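Local atomic coordinates of endo-1,4-beta-xylanase (Pseudoalteromonas haloplanktis, PDB entry 1H12), a protein that hydrolyses internal beta-1,4 linkages of xylan as a cold-adapted endo-acting glycoside hydrolase of family 8. Residues A[80-84]-A[99-103]; A[88-93]-A[155-160]. All coordinates share one frame; numbering follows the deposited sequence. Where two conformers were deposited one is given.

Contact 1: A[80-84]-A[99-103]; sequences QSWGM and LWRFA
M84 meets the indole of W100 obliquely: SD lies 5.2 Å from the centroid of the six-membered ring and 72° off its normal, a Met-aromatic contact. Its methyl makes the closer approach, M84 CE lying 3.7 Å from W100 CE3. The side chain of M84 runs out extended and then bends at chi3 (57°), which carries CE over to the CB and benzo side of W100. The same indole meets F166 edge-to-face, and its NE1 is hydrogen-bonded to D171. The other flat group, the ring of F102, is approached obliquely by the amide end of Q80, and it packs edge-to-face with Y106.

L99 points at helix 77-89. M84 CG rests 3.6 Å from L99 CB, the two side chains lying alongside and running opposite ways. L99 CD1 reaches the backbone beyond, 3.6 Å from M84 N. A CB built on G83 would stand a tight 3.1 Å from L99 CD1, so the approach is consistent with the missing side chain there. The axes of segments 80-84 and 99-103, on the consecutive helices 77-89 and 93-107, pass 10.0 Å apart at 152°, nearly antiparallel, a helical hairpin within the family 8 fold.

The amide of Q80 was probably modelled turned over. Turned back, it may donate a hydrogen bond to L99 O, which already accepts from A103 N. Every touching residue is buried: the M84, L99 and W100 side is apolar and Met-aromatic, while the polar end of Q80 meets the backbone of L99, where a hydrogen bond is possible but not settled.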
loop_
_atom_site.group_PDB
_atom_site.type_symbol
_atom_site.label_atom_id
_atom_site.label_comp_id
_atom_site.label_asym_id
_atom_site.label_seq_id
_atom_site.Cartn_x
_atom_site.Cartn_y
_atom_site.Cartn_z
ATOM N N GLN A 80 7.704 1.943 -6.110
ATOM C CA GLN A 80 7.730 3.159 -6.930
ATOM C C GLN A 80 6.490 4.010 -6.639
ATOM O O GLN A 80 6.577 5.225 -6.416
ATOM C CB GLN A 80 7.830 2.793 -8.384
ATOM C CG GLN A 80 8.236 3.949 -9.310
ATOM C CD GLN A 80 9.783 4.181 -9.264
ATOM O OE1 GLN A 80 10.168 5.149 -10.061
ATOM N NE2 GLN A 80 10.459 3.572 -8.522
ATOM N N SER A 81 5.313 3.355 -6.676
ATOM C CA SER A 81 4.060 4.035 -6.488
ATOM C C SER A 81 3.869 4.535 -5.064
ATOM O O SER A 81 3.305 5.619 -4.840
ATOM C CB SER A 81 2.919 3.103 -6.915
ATOM O OG SER A 81 2.688 2.058 -5.975
ATOM N N TRP A 82 4.356 3.790 -4.092
ATOM C CA TRP A 82 4.341 4.201 -2.700
ATOM C C TRP A 82 5.219 5.415 -2.511
ATOM O O TRP A 82 4.849 6.369 -1.788
ATOM C CB TRP A 82 4.750 3.060 -1.775
ATOM C CG TRP A 82 3.830 1.893 -1.767
ATOM C CD1 TRP A 82 2.506 1.885 -2.080
ATOM C CD2 TRP A 82 4.163 0.540 -1.441
ATOM N NE1 TRP A 82 2.005 0.608 -1.957
ATOM C CE2 TRP A 82 2.985 -0.228 -1.572
ATOM C CE3 TRP A 82 5.344 -0.122 -1.097
ATOM C CZ2 TRP A 82 2.954 -1.593 -1.355
ATOM C CZ3 TRP A 82 5.321 -1.474 -0.889
ATOM C CH2 TRP A 82 4.129 -2.193 -0.999
ATOM N N GLY A 83 6.386 5.429 -3.152
ATOM C CA GLY A 83 7.270 6.587 -3.060
ATOM C C GLY A 83 6.657 7.842 -3.652
ATOM O O GLY A 83 6.786 8.922 -3.089
ATOM N N MET A 84 5.984 7.709 -4.792
ATOM C CA MET A 84 5.261 8.847 -5.353
ATOM C C MET A 84 4.174 9.348 -4.411
ATOM O O MET A 84 3.954 10.558 -4.257
ATOM C CB MET A 84 4.641 8.465 -6.706
ATOM C CG MET A 84 5.662 8.378 -7.844
ATOM S SD MET A 84 5.027 7.569 -9.310
ATOM C CE MET A 84 3.594 8.602 -9.673
ATOM N N LEU A 99 10.448 10.010 -9.968
ATOM C CA LEU A 99 9.919 8.657 -9.883
ATOM C C LEU A 99 8.913 8.384 -10.991
ATOM O O LEU A 99 8.912 7.294 -11.582
ATOM C CB LEU A 99 9.242 8.432 -8.514
ATOM C CG LEU A 99 10.178 8.388 -7.305
ATOM C CD1 LEU A 99 9.326 8.264 -6.054
ATOM C CD2 LEU A 99 11.170 7.241 -7.381
ATOM N N TRP A 100 8.012 9.313 -11.271
ATOM C CA TRP A 100 6.992 9.088 -12.293
ATOM C C TRP A 100 7.633 8.992 -13.687
ATOM O O TRP A 100 7.257 8.152 -14.497
ATOM C CB TRP A 100 5.897 10.161 -12.232
ATOM C CG TRP A 100 4.841 10.015 -13.258
ATOM C CD1 TRP A 100 4.435 10.972 -14.114
ATOM C CD2 TRP A 100 4.100 8.824 -13.615
ATOM N NE1 TRP A 100 3.496 10.478 -14.981
ATOM C CE2 TRP A 100 3.275 9.158 -14.683
ATOM C CE3 TRP A 100 4.035 7.498 -13.136
ATOM C CZ2 TRP A 100 2.484 8.205 -15.331
ATOM C CZ3 TRP A 100 3.239 6.583 -13.754
ATOM C CH2 TRP A 100 2.470 6.921 -14.859
ATOM N N ARG A 101 8.672 9.816 -13.929
ATOM C CA ARG A 101 9.341 9.741 -15.198
ATOM C C ARG A 101 9.893 8.349 -15.438
ATOM O O ARG A 101 9.833 7.793 -16.550
ATOM C CB ARG A 101 10.473 10.777 -15.256
ATOM C CG ARG A 101 10.987 11.066 -16.668
ATOM C CD ARG A 101 12.225 11.974 -16.710
ATOM N NE ARG A 101 11.977 13.189 -15.949
ATOM C CZ ARG A 101 12.438 13.459 -14.729
ATOM N NH1 ARG A 101 13.432 12.769 -14.189
ATOM N NH2 ARG A 101 11.912 14.484 -14.050
ATOM N N PHE A 102 10.490 7.761 -14.391
ATOM C CA PHE A 102 11.026 6.405 -14.486
ATOM C C PHE A 102 9.946 5.397 -14.772
ATOM O O PHE A 102 10.085 4.499 -15.609
ATOM C CB PHE A 102 11.720 6.062 -13.170
ATOM C CG PHE A 102 12.394 4.710 -13.163
ATOM C CD1 PHE A 102 11.674 3.534 -12.901
ATOM C CD2 PHE A 102 13.746 4.614 -13.427
ATOM C CE1 PHE A 102 12.296 2.328 -12.943
ATOM C CE2 PHE A 102 14.360 3.367 -13.453
ATOM C CZ PHE A 102 13.631 2.244 -13.221
ATOM N N ALA A 103 8.846 5.489 -14.052
ATOM C CA ALA A 103 7.757 4.511 -14.197
ATOM C C ALA A 103 7.218 4.552 -15.631
ATOM O O ALA A 103 7.059 3.497 -16.267
ATOM C CB ALA A 103 6.643 4.809 -13.203
#

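Contact 2: A[88-93]-A[155-160]; sequences VMLNKQ and NASARW
With CG anti to the carbonyl carbon (chi1 -56°), W160 sends its indole between V88 and Q93, while R159, bent at its third torsion, turns its guanidinium to the carbonyl of V88. V88 and Q93 take opposite indole faces, R159 CB sharing that of V88. V88 CG2 comes over one face, 3.9 Å from W160 CH2; over the opposite face Q93 CG stands 3.8 Å from the centroid of the six-membered ring, and the Q93 amide lies stacked along it before its NE2 bonds to Y168. At the ring edge W160 NE1 donates to N91 OD1 over 2.8 Å, a nearly straight bond (164° at the hydrogen), although the donor sits above the carbonyl plane of N91.

That amide does double duty. Its plane is only 11° from that of the R159 guanidinium, and OD1 of N91 lies 3.4 Å above the centre of that group. R159 NH2, meanwhile, donates in its own plane to V88 O at 2.9 Å, an oxygen that also accepts from N91 N. The guanidinium has a further cation-pi partner in Y400. The side chain of V88 sits as a knob in the hole formed by N155, A156, R159 and W160, with its CG2 3.6 Å from A156 N. A leucine in place of W160 would probably leave N91 OD1 without its indole donor and the Q93 side chain without a flat surface to lie on.

N91, with positive phi, is the C-prime residue of a Schellman motif ending helix 77-89, and K92 is the N-cap of helix 93-107. The arrangement is thus a tight helix-to-helix connection, packed against the C-terminal end of helix 143-160, in keeping with the (alpha/alpha)6 barrel of family 8 enzymes.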
loop_
_atom_site.group_PDB
_atom_site.type_symbol
_atom_site.label_atom_id
_atom_site.label_comp_id
_atom_site.label_asym_id
_atom_site.label_seq_id
_atom_site.Cartn_x
_atom_site.Cartn_y
_atom_site.Cartn_z
ATOM N N VAL A 88 3.905 13.190 -2.877
ATOM C CA VAL A 88 2.826 14.159 -3.081
ATOM C C VAL A 88 2.256 14.604 -1.745
ATOM O O VAL A 88 1.880 15.771 -1.593
ATOM C CB VAL A 88 1.767 13.682 -4.074
ATOM C CG1 VAL A 88 0.913 12.536 -3.574
ATOM C CG2 VAL A 88 0.880 14.837 -4.510
ATOM N N MET A 89 2.185 13.728 -0.755
ATOM C CA MET A 89 1.641 14.123 0.538
ATOM C C MET A 89 2.489 15.188 1.227
ATOM O O MET A 89 1.958 15.989 2.009
ATOM C CB MET A 89 1.477 12.923 1.460
ATOM C CG MET A 89 0.436 11.894 0.984
ATOM S SD MET A 89 -1.173 12.648 0.655
ATOM C CE MET A 89 -1.885 11.329 -0.280
ATOM N N LEU A 90 3.793 15.189 0.982
ATOM C CA LEU A 90 4.704 16.165 1.594
ATOM C C LEU A 90 5.102 17.277 0.652
ATOM O O LEU A 90 5.953 18.106 1.002
ATOM C CB LEU A 90 5.899 15.444 2.192
ATOM C CG LEU A 90 5.582 14.516 3.364
ATOM C CD1 LEU A 90 6.819 13.855 3.854
ATOM C CD2 LEU A 90 4.877 15.211 4.519
ATOM N N ASN A 91 4.454 17.380 -0.471
ATOM C CA ASN A 91 4.693 18.497 -1.420
ATOM C C ASN A 91 6.102 18.430 -2.023
ATOM O O ASN A 91 6.732 19.449 -2.251
ATOM C CB ASN A 91 4.408 19.869 -0.812
ATOM C CG ASN A 91 3.554 20.748 -1.707
ATOM O OD1 ASN A 91 2.889 20.280 -2.624
ATOM N ND2 ASN A 91 3.577 22.061 -1.403
ATOM N N LYS A 92 6.576 17.208 -2.301
ATOM C CA LYS A 92 7.933 16.960 -2.791
ATOM C C LYS A 92 7.907 16.683 -4.298
ATOM O O LYS A 92 7.958 15.538 -4.756
ATOM C CB LYS A 92 8.570 15.819 -2.020
ATOM C CG LYS A 92 8.598 16.037 -0.516
ATOM C CD LYS A 92 9.583 17.111 -0.113
ATOM C CE LYS A 92 9.682 17.242 1.369
ATOM N NZ LYS A 92 10.747 18.205 1.717
ATOM N N GLN A 93 7.810 17.772 -5.073
ATOM C CA GLN A 93 7.500 17.626 -6.474
ATOM C C GLN A 93 8.608 17.043 -7.325
ATOM O O GLN A 93 8.347 16.220 -8.216
ATOM C CB GLN A 93 7.008 18.964 -7.039
ATOM C CG GLN A 93 6.459 18.846 -8.454
ATOM C CD GLN A 93 5.908 20.122 -8.987
ATOM O OE1 GLN A 93 6.180 21.229 -8.402
ATOM N NE2 GLN A 93 5.182 20.044 -10.080
ATOM N N ASN A 155 -3.677 13.226 -7.105
ATOM C CA ASN A 155 -3.296 14.190 -6.080
ATOM C C ASN A 155 -2.279 15.209 -6.595
ATOM O O ASN A 155 -2.360 16.377 -6.266
ATOM C CB ASN A 155 -2.795 13.466 -4.843
ATOM C CG ASN A 155 -3.917 12.909 -3.979
ATOM O OD1 ASN A 155 -4.188 11.615 -4.080
ATOM N ND2 ASN A 155 -4.531 13.693 -3.233
ATOM N N ALA A 156 -1.320 14.746 -7.414
ATOM C CA ALA A 156 -0.325 15.662 -8.003
ATOM C C ALA A 156 -1.025 16.689 -8.880
ATOM O O ALA A 156 -0.704 17.894 -8.803
ATOM C CB ALA A 156 0.672 14.843 -8.783
ATOM N N SER A 157 -1.967 16.256 -9.703
ATOM C CA SER A 157 -2.751 17.200 -10.484
ATOM C C SER A 157 -3.401 18.240 -9.594
ATOM O O SER A 157 -3.359 19.446 -9.898
ATOM C CB SER A 157 -3.840 16.422 -11.227
ATOM O OG SER A 157 -4.766 17.312 -11.845
ATOM N N ALA A 158 -4.034 17.796 -8.534
ATOM C CA ALA A 158 -4.760 18.709 -7.666
ATOM C C ALA A 158 -3.854 19.703 -6.981
ATOM O O ALA A 158 -4.220 20.858 -6.814
ATOM C CB ALA A 158 -5.555 17.934 -6.638
ATOM N N ARG A 159 -2.674 19.282 -6.547
ATOM C CA ARG A 159 -1.779 20.144 -5.805
ATOM C C ARG A 159 -0.971 21.062 -6.689
ATOM O O ARG A 159 -0.705 22.210 -6.303
ATOM C CB ARG A 159 -0.841 19.358 -4.896
ATOM C CG ARG A 159 -1.568 18.489 -3.841
ATOM C CD ARG A 159 -0.678 18.099 -2.707
ATOM N NE ARG A 159 -0.449 19.267 -1.846
ATOM C CZ ARG A 159 0.290 19.269 -0.751
ATOM N NH1 ARG A 159 0.363 20.378 -0.024
ATOM N NH2 ARG A 159 0.950 18.168 -0.356
ATOM N N TRP A 160 -0.547 20.565 -7.841
ATOM C CA TRP A 160 0.460 21.225 -8.645
ATOM C C TRP A 160 0.016 21.698 -10.012
ATOM O O TRP A 160 0.742 22.455 -10.684
ATOM C CB TRP A 160 1.684 20.287 -8.777
ATOM C CG TRP A 160 2.268 19.840 -7.509
ATOM C CD1 TRP A 160 2.339 20.528 -6.336
ATOM C CD2 TRP A 160 2.857 18.537 -7.234
ATOM N NE1 TRP A 160 2.908 19.763 -5.361
ATOM C CE2 TRP A 160 3.248 18.533 -5.894
ATOM C CE3 TRP A 160 3.068 17.399 -7.992
ATOM C CZ2 TRP A 160 3.880 17.449 -5.298
ATOM C CZ3 TRP A 160 3.692 16.312 -7.417
ATOM C CH2 TRP A 160 4.072 16.325 -6.080
#

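Helix 77-89 is common to both contacts, whose centres lie 13 Å apart on the same side of the chain's centre. In sequence the segments alternate: 80-84, 88-93, 99-103, then 155-160. Contact 1 is thus local, joining helix 77-89 to the next helix, 93-107, across a short turn, whereas contact 2 spans 61 intervening residues, including strands 123-128 and 134-136 of the five-stranded sheet, before helix 143-160 returns to that turn. Contact 1 lies about 13 Å from the chain centre and is wholly buried; contact 2, at about 18 Å, is only partly so. Together they join helix 77-89 to helices 93-107 and 143-160 within the helical fold.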